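Local coordinates for putative prephenate dehydratase (Streptococcus mutans, PDB 4LUB), which probably catalyses the conversion of prephenate to phenylpyruvate, with loss of carbon dioxide and water, in phenylalanine biosynthesis, at residues A76-I81 with E181-H186; E190-S195 with K270-R275; L212-W217 with S252-E257; I220-I225 with I241-H246. All coordinates share one frame; numbering follows the deposited sequence.

Interaction 1: A76-I81 with E181-H186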
# COMPACT_ATOMS: atom_id res chain seq x y z
N ALA B 76 -11.98 -7.22 -12.96
CA ALA B 76 -12.07 -8.47 -12.21
C ALA B 76 -13.52 -8.98 -12.19
O ALA B 76 -14.45 -8.25 -11.82
CB ALA B 76 -11.54 -8.27 -10.81
N VAL B 77 -13.73 -10.22 -12.61
CA VAL B 77 -15.08 -10.79 -12.64
C VAL B 77 -15.22 -12.01 -11.74
O VAL B 77 -16.32 -12.53 -11.53
CB VAL B 77 -15.50 -11.15 -14.09
CG1 VAL B 77 -15.66 -9.88 -14.91
CG2 VAL B 77 -14.50 -12.11 -14.74
N ALA B 78 -14.10 -12.47 -11.19
CA ALA B 78 -14.09 -13.53 -10.18
C ALA B 78 -12.77 -13.51 -9.44
O ALA B 78 -11.72 -13.19 -10.02
CB ALA B 78 -14.33 -14.90 -10.82
N GLU B 79 -12.80 -13.86 -8.15
CA GLU B 79 -11.59 -14.01 -7.36
C GLU B 79 -11.44 -15.43 -6.81
O GLU B 79 -12.38 -15.98 -6.26
CB GLU B 79 -11.59 -13.02 -6.20
CG GLU B 79 -10.32 -13.03 -5.37
CD GLU B 79 -10.39 -12.03 -4.23
OE1 GLU B 79 -10.53 -10.83 -4.53
OE2 GLU B 79 -10.23 -12.42 -3.06
N ILE B 80 -10.25 -16.02 -6.97
CA ILE B 80 -9.94 -17.32 -6.37
C ILE B 80 -8.77 -17.18 -5.42
O ILE B 80 -7.71 -16.67 -5.79
CB ILE B 80 -9.64 -18.41 -7.44
CG1 ILE B 80 -10.89 -18.66 -8.29
CG2 ILE B 80 -9.23 -19.72 -6.77
CD1 ILE B 80 -10.60 -19.25 -9.66
N ILE B 81 -8.97 -17.61 -4.18
CA ILE B 81 -7.90 -17.63 -3.19
C ILE B 81 -7.21 -18.99 -3.09
O ILE B 81 -7.85 -20.01 -2.88
CB ILE B 81 -8.43 -17.22 -1.81
CG1 ILE B 81 -9.00 -15.81 -1.88
CG2 ILE B 81 -7.30 -17.24 -0.78
CD1 ILE B 81 -9.59 -15.32 -0.56
N GLU B 181 -17.29 -10.68 -18.77
CA GLU B 181 -18.48 -11.29 -18.17
C GLU B 181 -18.18 -12.16 -16.96
O GLU B 181 -17.08 -12.67 -16.80
CB GLU B 181 -19.18 -12.15 -19.23
CG GLU B 181 -19.16 -11.58 -20.65
CD GLU B 181 -19.85 -12.48 -21.66
OE1 GLU B 181 -20.66 -13.33 -21.25
OE2 GLU B 181 -19.53 -12.36 -22.86
N THR B 182 -19.19 -12.31 -16.11
CA THR B 182 -19.10 -13.14 -14.92
C THR B 182 -19.10 -14.61 -15.32
O THR B 182 -20.09 -15.10 -15.85
CB THR B 182 -20.25 -12.86 -13.93
OG1 THR B 182 -20.29 -11.46 -13.63
CG2 THR B 182 -20.07 -13.66 -12.64
N PRO B 183 -18.00 -15.33 -15.07
CA PRO B 183 -18.09 -16.73 -15.46
C PRO B 183 -18.82 -17.57 -14.41
O PRO B 183 -18.90 -17.16 -13.25
CB PRO B 183 -16.63 -17.16 -15.59
CG PRO B 183 -15.86 -16.20 -14.69
CD PRO B 183 -16.73 -15.00 -14.40
N THR B 184 -19.33 -18.72 -14.81
CA THR B 184 -19.95 -19.63 -13.85
C THR B 184 -18.88 -20.45 -13.15
O THR B 184 -18.14 -21.21 -13.78
CB THR B 184 -20.96 -20.57 -14.53
OG1 THR B 184 -21.96 -19.79 -15.19
CG2 THR B 184 -21.62 -21.47 -13.49
N ILE B 185 -18.80 -20.30 -11.83
CA ILE B 185 -17.80 -21.02 -11.06
C ILE B 185 -18.46 -21.63 -9.83
O ILE B 185 -19.07 -20.92 -9.03
CB ILE B 185 -16.64 -20.08 -10.66
CG1 ILE B 185 -15.89 -19.59 -11.90
CG2 ILE B 185 -15.69 -20.76 -9.69
CD1 ILE B 185 -14.91 -18.46 -11.65
N HIS B 186 -18.35 -22.95 -9.68
CA HIS B 186 -19.03 -23.61 -8.58
C HIS B 186 -18.08 -24.02 -7.45
O HIS B 186 -18.28 -25.05 -6.81
CB HIS B 186 -19.79 -24.84 -9.07
CG HIS B 186 -21.04 -24.52 -9.83
ND1 HIS B 186 -21.36 -25.13 -11.02
CD2 HIS B 186 -22.05 -23.67 -9.55
CE1 HIS B 186 -22.52 -24.66 -11.46
NE2 HIS B 186 -22.96 -23.77 -10.58
O HOH W 1 -18.50 -10.82 -11.70

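Interaction 2: E190-S195 with K270-R275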
# COMPACT_ATOMS: atom_id res chain seq x y z
N GLU B 190 -17.18 -17.64 -0.77
CA GLU B 190 -16.84 -17.20 0.56
C GLU B 190 -17.20 -15.72 0.79
O GLU B 190 -17.36 -15.29 1.94
CB GLU B 190 -15.35 -17.49 0.80
CG GLU B 190 -14.56 -16.46 1.56
CD GLU B 190 -13.11 -16.88 1.71
OE1 GLU B 190 -12.84 -18.10 1.62
OE2 GLU B 190 -12.26 -15.99 1.92
N ASP B 191 -17.38 -14.97 -0.29
CA ASP B 191 -17.59 -13.52 -0.17
C ASP B 191 -17.99 -12.84 -1.48
O ASP B 191 -17.85 -13.40 -2.57
CB ASP B 191 -16.33 -12.84 0.39
CG ASP B 191 -16.66 -11.68 1.32
OD1 ASP B 191 -17.84 -11.29 1.40
OD2 ASP B 191 -15.73 -11.17 1.98
N GLN B 192 -18.57 -11.65 -1.34
CA GLN B 192 -18.82 -10.75 -2.46
C GLN B 192 -18.15 -9.40 -2.25
O GLN B 192 -18.32 -8.77 -1.20
CB GLN B 192 -20.32 -10.57 -2.68
CG GLN B 192 -21.06 -11.88 -2.87
CD GLN B 192 -21.21 -12.26 -4.33
OE1 GLN B 192 -20.91 -11.47 -5.22
NE2 GLN B 192 -21.65 -13.49 -4.58
N LYS B 193 -17.39 -8.95 -3.25
CA LYS B 193 -16.64 -7.71 -3.08
C LYS B 193 -16.70 -6.81 -4.30
O LYS B 193 -17.05 -7.24 -5.38
CB LYS B 193 -15.17 -8.02 -2.75
CG LYS B 193 -14.92 -8.42 -1.30
CD LYS B 193 -13.46 -8.79 -1.05
CE LYS B 193 -13.23 -9.22 0.39
NZ LYS B 193 -11.81 -9.56 0.68
N ILE B 194 -16.33 -5.55 -4.10
CA ILE B 194 -16.15 -4.61 -5.19
C ILE B 194 -14.83 -3.92 -4.91
O ILE B 194 -14.54 -3.55 -3.77
CB ILE B 194 -17.31 -3.58 -5.31
CG1 ILE B 194 -16.98 -2.51 -6.35
CG2 ILE B 194 -17.61 -2.90 -3.96
CD1 ILE B 194 -18.19 -1.70 -6.79
N SER B 195 -14.01 -3.78 -5.95
CA SER B 195 -12.73 -3.08 -5.82
C SER B 195 -12.74 -1.80 -6.63
O SER B 195 -13.17 -1.79 -7.78
CB SER B 195 -11.57 -3.97 -6.26
OG SER B 195 -11.45 -5.10 -5.42
N LYS B 270 -16.43 -6.12 -9.87
CA LYS B 270 -17.44 -6.69 -8.98
C LYS B 270 -17.42 -8.20 -9.11
O LYS B 270 -17.64 -8.73 -10.20
CB LYS B 270 -18.85 -6.17 -9.28
CG LYS B 270 -19.03 -4.66 -9.27
CD LYS B 270 -20.49 -4.33 -9.51
CE LYS B 270 -20.72 -2.85 -9.77
NZ LYS B 270 -22.18 -2.59 -9.99
N TYR B 271 -17.16 -8.92 -8.03
CA TYR B 271 -16.85 -10.34 -8.18
C TYR B 271 -17.22 -11.15 -6.95
O TYR B 271 -17.28 -10.62 -5.84
CB TYR B 271 -15.36 -10.53 -8.49
CG TYR B 271 -14.47 -9.75 -7.55
CD1 TYR B 271 -14.10 -10.28 -6.31
CD2 TYR B 271 -14.01 -8.47 -7.87
CE1 TYR B 271 -13.30 -9.58 -5.43
CE2 TYR B 271 -13.20 -7.75 -6.99
CZ TYR B 271 -12.85 -8.32 -5.77
OH TYR B 271 -12.06 -7.63 -4.89
N ALA B 272 -17.43 -12.44 -7.16
CA ALA B 272 -17.52 -13.38 -6.05
C ALA B 272 -16.11 -13.85 -5.67
O ALA B 272 -15.21 -13.88 -6.50
CB ALA B 272 -18.41 -14.57 -6.41
N VAL B 273 -15.94 -14.18 -4.39
CA VAL B 273 -14.69 -14.74 -3.89
C VAL B 273 -14.83 -16.24 -3.63
O VAL B 273 -15.70 -16.66 -2.87
CB VAL B 273 -14.24 -14.04 -2.59
CG1 VAL B 273 -12.90 -14.61 -2.11
CG2 VAL B 273 -14.19 -12.53 -2.78
N TYR B 274 -13.95 -17.02 -4.24
CA TYR B 274 -13.91 -18.47 -4.05
C TYR B 274 -12.59 -18.82 -3.38
O TYR B 274 -11.60 -18.10 -3.56
CB TYR B 274 -14.04 -19.18 -5.39
CG TYR B 274 -15.24 -18.76 -6.21
CD1 TYR B 274 -16.49 -19.33 -6.00
CD2 TYR B 274 -15.13 -17.78 -7.19
CE1 TYR B 274 -17.60 -18.94 -6.74
CE2 TYR B 274 -16.23 -17.38 -7.94
CZ TYR B 274 -17.45 -17.97 -7.72
OH TYR B 274 -18.54 -17.57 -8.47
N ARG B 275 -12.56 -19.86 -2.56
CA ARG B 275 -11.31 -20.22 -1.89
C ARG B 275 -10.74 -21.52 -2.44
O ARG B 275 -11.38 -22.57 -2.37
CB ARG B 275 -11.51 -20.32 -0.38
CG ARG B 275 -10.21 -20.59 0.39
CD ARG B 275 -10.37 -20.31 1.88
NE ARG B 275 -10.46 -18.88 2.17
CZ ARG B 275 -9.46 -18.14 2.65
NH1 ARG B 275 -8.28 -18.69 2.92
NH2 ARG B 275 -9.64 -16.85 2.89
O HOH W 2 -19.83 -8.84 -5.74

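Interaction 3: L212-W217 with S252-E257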
# COMPACT_ATOMS: atom_id res chain seq x y z
N LEU B 212 -14.09 7.35 2.50
CA LEU B 212 -14.41 6.24 3.40
C LEU B 212 -15.70 6.42 4.20
O LEU B 212 -16.42 5.45 4.43
CB LEU B 212 -13.25 5.95 4.35
CG LEU B 212 -12.12 5.05 3.81
CD1 LEU B 212 -11.87 5.21 2.32
CD2 LEU B 212 -10.84 5.23 4.62
N SER B 213 -15.98 7.64 4.66
CA SER B 213 -17.22 7.90 5.41
C SER B 213 -18.46 7.58 4.60
O SER B 213 -19.48 7.13 5.13
CB SER B 213 -17.27 9.36 5.88
OG SER B 213 -16.23 9.63 6.81
N THR B 214 -18.37 7.83 3.29
CA THR B 214 -19.44 7.56 2.35
C THR B 214 -19.93 6.11 2.45
O THR B 214 -21.13 5.84 2.45
CB THR B 214 -18.98 7.85 0.91
OG1 THR B 214 -18.70 9.24 0.76
CG2 THR B 214 -20.05 7.45 -0.07
N PHE B 215 -18.99 5.18 2.52
CA PHE B 215 -19.30 3.77 2.69
C PHE B 215 -19.57 3.42 4.14
O PHE B 215 -20.44 2.60 4.45
CB PHE B 215 -18.16 2.91 2.15
CG PHE B 215 -18.03 2.96 0.65
CD1 PHE B 215 -17.28 3.94 0.03
CD2 PHE B 215 -18.66 2.01 -0.13
CE1 PHE B 215 -17.17 3.98 -1.35
CE2 PHE B 215 -18.55 2.04 -1.52
CZ PHE B 215 -17.80 3.03 -2.12
N ALA B 216 -18.79 4.03 5.04
CA ALA B 216 -18.91 3.78 6.47
C ALA B 216 -20.29 4.07 7.04
O ALA B 216 -20.86 3.22 7.73
CB ALA B 216 -17.85 4.58 7.23
N TRP B 217 -20.83 5.25 6.76
CA TRP B 217 -22.14 5.59 7.34
C TRP B 217 -23.22 4.64 6.85
O TRP B 217 -24.17 4.38 7.58
CB TRP B 217 -22.51 7.08 7.11
CG TRP B 217 -23.08 7.52 5.75
CD1 TRP B 217 -22.41 8.21 4.77
CD2 TRP B 217 -24.42 7.33 5.25
NE1 TRP B 217 -23.25 8.45 3.70
CE2 TRP B 217 -24.48 7.91 3.96
CE3 TRP B 217 -25.56 6.70 5.76
CZ2 TRP B 217 -25.64 7.90 3.19
CZ3 TRP B 217 -26.72 6.69 4.98
CH2 TRP B 217 -26.74 7.28 3.71
N SER B 252 -24.31 1.14 -4.85
CA SER B 252 -24.58 2.05 -5.97
C SER B 252 -24.82 3.49 -5.52
O SER B 252 -24.33 4.42 -6.15
CB SER B 252 -25.77 1.56 -6.79
OG SER B 252 -25.44 0.38 -7.51
N PHE B 253 -25.61 3.66 -4.46
CA PHE B 253 -25.79 4.99 -3.87
C PHE B 253 -24.49 5.55 -3.29
O PHE B 253 -24.22 6.74 -3.44
CB PHE B 253 -26.90 4.97 -2.80
CG PHE B 253 -28.27 4.64 -3.35
CD1 PHE B 253 -28.86 5.46 -4.29
CD2 PHE B 253 -28.97 3.54 -2.89
CE1 PHE B 253 -30.11 5.17 -4.80
CE2 PHE B 253 -30.23 3.25 -3.39
CZ PHE B 253 -30.80 4.06 -4.34
N ALA B 254 -23.72 4.70 -2.61
CA ALA B 254 -22.39 5.10 -2.15
C ALA B 254 -21.55 5.71 -3.28
O ALA B 254 -20.98 6.79 -3.12
CB ALA B 254 -21.66 3.92 -1.53
N LEU B 255 -21.49 5.01 -4.41
CA LEU B 255 -20.77 5.52 -5.59
C LEU B 255 -21.32 6.83 -6.12
O LEU B 255 -20.56 7.71 -6.52
CB LEU B 255 -20.77 4.49 -6.72
CG LEU B 255 -20.15 3.13 -6.39
CD1 LEU B 255 -20.36 2.15 -7.52
CD2 LEU B 255 -18.66 3.31 -6.09
N GLU B 256 -22.65 6.95 -6.17
CA GLU B 256 -23.30 8.22 -6.52
C GLU B 256 -22.86 9.35 -5.59
O GLU B 256 -22.57 10.46 -6.05
CB GLU B 256 -24.83 8.08 -6.51
CG GLU B 256 -25.38 7.17 -7.60
CD GLU B 256 -26.90 7.18 -7.66
OE1 GLU B 256 -27.53 8.04 -7.02
OE2 GLU B 256 -27.47 6.29 -8.33
N GLU B 257 -22.84 9.11 -4.28
CA GLU B 257 -22.36 10.12 -3.35
C GLU B 257 -20.89 10.53 -3.59
O GLU B 257 -20.56 11.71 -3.50
CB GLU B 257 -22.54 9.67 -1.89
CG GLU B 257 -22.34 10.83 -0.91
CD GLU B 257 -22.64 10.51 0.54
OE1 GLU B 257 -23.09 9.39 0.87
OE2 GLU B 257 -22.39 11.41 1.37

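Interaction 4: I220-I225 with I241-H246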
# COMPACT_ATOMS: atom_id res chain seq x y z
N ILE B 220 -21.22 -0.21 4.89
CA ILE B 220 -20.50 -1.04 3.92
C ILE B 220 -19.04 -1.15 4.36
O ILE B 220 -18.31 -0.16 4.34
CB ILE B 220 -20.59 -0.48 2.49
CG1 ILE B 220 -22.06 -0.44 2.03
CG2 ILE B 220 -19.75 -1.31 1.51
CD1 ILE B 220 -22.33 0.57 0.91
N ASP B 221 -18.61 -2.35 4.75
CA ASP B 221 -17.28 -2.54 5.34
C ASP B 221 -16.13 -2.49 4.34
O ASP B 221 -16.14 -3.21 3.35
CB ASP B 221 -17.19 -3.86 6.11
CG ASP B 221 -18.08 -3.88 7.34
OD1 ASP B 221 -18.27 -2.81 7.94
OD2 ASP B 221 -18.55 -4.96 7.72
N LEU B 222 -15.14 -1.67 4.66
CA LEU B 222 -13.88 -1.63 3.94
C LEU B 222 -13.06 -2.84 4.37
O LEU B 222 -12.88 -3.09 5.56
CB LEU B 222 -13.14 -0.32 4.27
CG LEU B 222 -11.86 0.20 3.59
CD1 LEU B 222 -10.63 -0.59 3.98
CD2 LEU B 222 -11.98 0.27 2.08
N THR B 223 -12.58 -3.60 3.39
CA THR B 223 -11.83 -4.82 3.70
C THR B 223 -10.38 -4.73 3.26
O THR B 223 -9.56 -5.57 3.62
CB THR B 223 -12.48 -6.06 3.04
OG1 THR B 223 -12.36 -5.98 1.61
CG2 THR B 223 -13.96 -6.16 3.42
N LYS B 224 -10.07 -3.70 2.48
CA LYS B 224 -8.70 -3.44 2.05
C LYS B 224 -8.51 -2.03 1.53
O LYS B 224 -9.39 -1.49 0.86
CB LYS B 224 -8.30 -4.44 0.96
CG LYS B 224 -6.90 -4.27 0.42
CD LYS B 224 -6.72 -5.09 -0.85
CE LYS B 224 -5.65 -4.50 -1.76
NZ LYS B 224 -5.24 -5.49 -2.81
N ILE B 225 -7.36 -1.44 1.82
CA ILE B 225 -6.96 -0.19 1.21
C ILE B 225 -5.47 -0.17 0.96
O ILE B 225 -4.67 -0.49 1.83
CB ILE B 225 -7.34 1.04 2.06
CG1 ILE B 225 -6.85 2.31 1.36
CG2 ILE B 225 -6.76 0.93 3.46
CD1 ILE B 225 -7.65 3.55 1.70
N ILE B 241 -9.23 0.33 -3.05
CA ILE B 241 -10.13 -0.02 -1.97
C ILE B 241 -11.08 -1.18 -2.31
O ILE B 241 -11.69 -1.20 -3.37
CB ILE B 241 -10.92 1.25 -1.54
CG1 ILE B 241 -9.96 2.26 -0.94
CG2 ILE B 241 -11.88 0.93 -0.43
CD1 ILE B 241 -10.54 3.62 -0.72
N ASP B 242 -11.17 -2.14 -1.39
CA ASP B 242 -12.16 -3.20 -1.49
C ASP B 242 -13.27 -2.97 -0.47
O ASP B 242 -13.01 -2.56 0.67
CB ASP B 242 -11.56 -4.60 -1.25
CG ASP B 242 -10.40 -4.94 -2.18
OD1 ASP B 242 -10.14 -4.22 -3.17
OD2 ASP B 242 -9.77 -5.97 -1.91
N PHE B 243 -14.51 -3.25 -0.88
CA PHE B 243 -15.65 -3.20 0.02
C PHE B 243 -16.47 -4.45 -0.19
O PHE B 243 -16.50 -5.01 -1.28
CB PHE B 243 -16.54 -1.98 -0.27
CG PHE B 243 -15.97 -0.68 0.19
CD1 PHE B 243 -15.94 -0.35 1.53
CD2 PHE B 243 -15.47 0.24 -0.72
CE1 PHE B 243 -15.42 0.85 1.96
CE2 PHE B 243 -14.96 1.44 -0.28
CZ PHE B 243 -14.93 1.75 1.06
N GLU B 244 -17.16 -4.88 0.86
CA GLU B 244 -18.13 -5.94 0.72
C GLU B 244 -19.22 -5.49 -0.24
O GLU B 244 -19.64 -4.33 -0.21
CB GLU B 244 -18.69 -6.36 2.07
CG GLU B 244 -17.90 -7.52 2.67
CD GLU B 244 -18.23 -7.82 4.11
OE1 GLU B 244 -19.32 -7.41 4.58
OE2 GLU B 244 -17.39 -8.47 4.77
N ASN B 245 -19.61 -6.38 -1.14
CA ASN B 245 -20.61 -6.05 -2.15
C ASN B 245 -21.84 -6.94 -2.02
O ASN B 245 -22.41 -7.39 -3.01
CB ASN B 245 -20.01 -6.20 -3.55
CG ASN B 245 -20.84 -5.53 -4.62
OD1 ASN B 245 -21.42 -4.46 -4.40
ND2 ASN B 245 -20.96 -6.18 -5.77
N HIS B 246 -22.26 -7.19 -0.78
CA HIS B 246 -23.44 -7.99 -0.51
C HIS B 246 -24.72 -7.22 -0.83
O HIS B 246 -25.72 -7.80 -1.24
CB HIS B 246 -23.43 -8.47 0.95
CG HIS B 246 -22.35 -9.46 1.24
ND1 HIS B 246 -22.33 -10.72 0.68
CD2 HIS B 246 -21.23 -9.37 2.00
CE1 HIS B 246 -21.26 -11.37 1.10
NE2 HIS B 246 -20.58 -10.57 1.90
O HOH W 3 -20.48 -4.45 4.67
O HOH W 4 -10.34 -7.23 0.44
O HOH W 5 -7.73 -5.34 -4.30

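Interaction 1: A76-I81 with E181-H186
Val77, on strand 75-83, comes closest to the irregular segment 181-186 at Thr182, where the two CA atoms lie 5.2 Å apart, and no direct hydrogen bond joins the two backbones. The link between main chain and side chain is made by water: one molecule donates to Val77 O at 2.8 Å and accepts from Thr182 OG1 at 2.7 Å. Apart from this bridge the contact is by packing. The CG2 branch of Val77, set between its own backbone N and carbonyl carbon (chi1 -67° places CG1 beside the N), is 3.3 Å from Glu181 O and 3.7 Å from Pro183 CD, the side chains of Val77 and Pro183 crossing at a slant. Val77 and Ala78 both face Val177 on the neighbouring strand 172-179, which makes a classic beta bulge. The bulge lets two consecutive side chains, Val77 and Ala78, turn to the same segment rather than alternate. Ala78 CB meets the end of Ile185, CD1, at 3.7 Å, and touches Pro183 CD more loosely at 4.3 Å. Ile185 also packs on Ala22 of helix 14-22 and on Tyr274 of strand 264-274, while Pro183 rests on Phe23.

Interaction 2: E190-S195 with K270-R275
Tyr271 swings its ring between its own backbone N and carbonyl carbon (chi1 48°), which carries the phenol across to strand 189-199, and Arg275 bends at chi3 (-72°) to turn its guanidinium toward Glu190. Tyr271 OH donates to Ser195 OG at 2.7 Å, the serine oxygen lying at the ring edge, in its plane. Lys193 O sits over the centre of one ring face, while Lys193 CB touches Tyr271 CE1 at 3.6 Å. Ser195 OG has a further bond to Asp242, so the tyrosine hydroxyl belongs to a short polar chain that runs on to strand 237-244.

Strands 189-199 and 264-274 run antiparallel, their short axes 158° apart. Lys193 and Tyr271 are a hydrogen-bonded pair, with N to O at 3.1 Å both ways. Glu190 and Asp191 both face Val273 in a classic beta bulge: Glu190 N donates to Val273 O at 2.7 Å, and Val273 N to Asp191 O at 2.8 Å. Asp191 CB packs on Val273.

Arg275 holds Glu190 side-on: NE bonds OE1 at 2.6 Å and NH2 bonds OE2 at 2.9 Å, each oxygen using its syn lone pair, and carboxylate and guanidinium lie nearly coplanar. Two bonds in one plane fix the rotation of both groups, and this doubly bonded ion pair would be expected to keep Glu190 ionised.

Interaction 3: L212-W217 with S252-E257
Ala254 CB lies over one face of the Phe215 ring, 3.9 Å from its centroid and 23° off the normal, a CH-pi contact displaced toward CE2 and CD2. Phe215 is placed for this by its first torsion (chi1 -69°), CG standing opposite the carbonyl carbon, so that the ring reaches across to the other helix although its CB does not point there. Leu255 CD2 meets the ring at its edge, 4.1 Å from Phe215 CZ.

Thr214 aims its methyl at the same helix. Its CG2 rests 3.3 Å from Ala254 O and 3.7 Å from Glu257 OE1, while OG1 turns back along its own helix to Lys210 O. The threonine and glutamate side chains run antiparallel alongside each other.

Glu257 is extended beyond CG, and its OE1 accepts from Trp217 NE1 at 3.0 Å through the syn lone pair. The oxygen stays close to the indole plane, yet the carboxylate is rotated 58° against that plane. Trp217 reaches it with CG between its backbone N and carbonyl carbon. Glu257 OE1 also forms a salt bridge with Arg218, so an indole N-H and a guanidinium share one carboxylate oxygen at the outer end of the contact.

Leu196 of strand 189-199 touches both Phe215 and Leu255, which places the apolar end of the interface against the sheet. Two near-antiparallel helices, axes 9.3 Å apart, packed side by side on one face of an antiparallel sheet are typical of the ACT domain's beta-alpha-beta-beta-alpha-beta fold.

Interaction 4: I220-I225 with I241-H246
Asp242 OD2 is gripped by a water that donates to it at 2.7 Å and by Arg174 in a salt bridge; the same water bonds Thr223 OG1 at 2.6 Å. The carboxylate's other oxygen, OD1, accepts a hydrogen bond from a second water, which itself accepts from Lys224 NZ, and has Ser195 OG as its protein partner. The extended Lys224 side chain, CG anti to its backbone N (chi1 179°), passes Asp242 at a slant, with Lys224 CD 3.3 Å from Asp242 OD2, but its ammonium goes on to Ser60 and Glu54. The salt bridge from Arg174, with Lys224 NZ nearby, would be expected to keep the buried Asp242 ionised.

The backbones are joined by Thr223 N to Asp242 O at 2.9 Å, by Asp242 N to Lys224 O, and by Glu244 N to Asp221 O. The register slips by one residue between Leu222 and Lys224, a beta bulge.

On the other face of the hairpin, Leu222 CB meets Phe243 CE1 at 3.5 Å. The side chains of Ile220 and Phe243 cross at about a right angle, meeting at Ile220 CG2 and Phe243 CB, while Ile225 and Ile241 lie side by side. Phe215 of helix 208-216 stacks on Phe243, and Leu222 and Ile225 also pack on the second subunit. This antiparallel hairpin, with helices on its apolar face, forms the second and third strands in the beta-alpha-beta-beta-alpha-beta order of the ACT fold.

From the N terminus, interaction 1 closes first: strand 75-83 meets the loop at 181-186, with residues 86-169 in between not modelled. The chain then enters strand 189-199, which opens interaction 2, the outermost closure of the C-terminal part, completed by the last strand. Interaction 3 is nested inside it, joining helices 208-216 and 248-261, and interaction 4 is nested inside interaction 3 as the hairpin. Interactions 3 and 4 touch through side chains and a probable backbone bond where helix 208-216 leads into 220-225, and strand 189-199 links interaction 4 to interaction 2. Parallel pairing of strands 75-83 and 264-274, where interactions 1 and 2 touch, carries the sheet from the dehydratase into the ACT region.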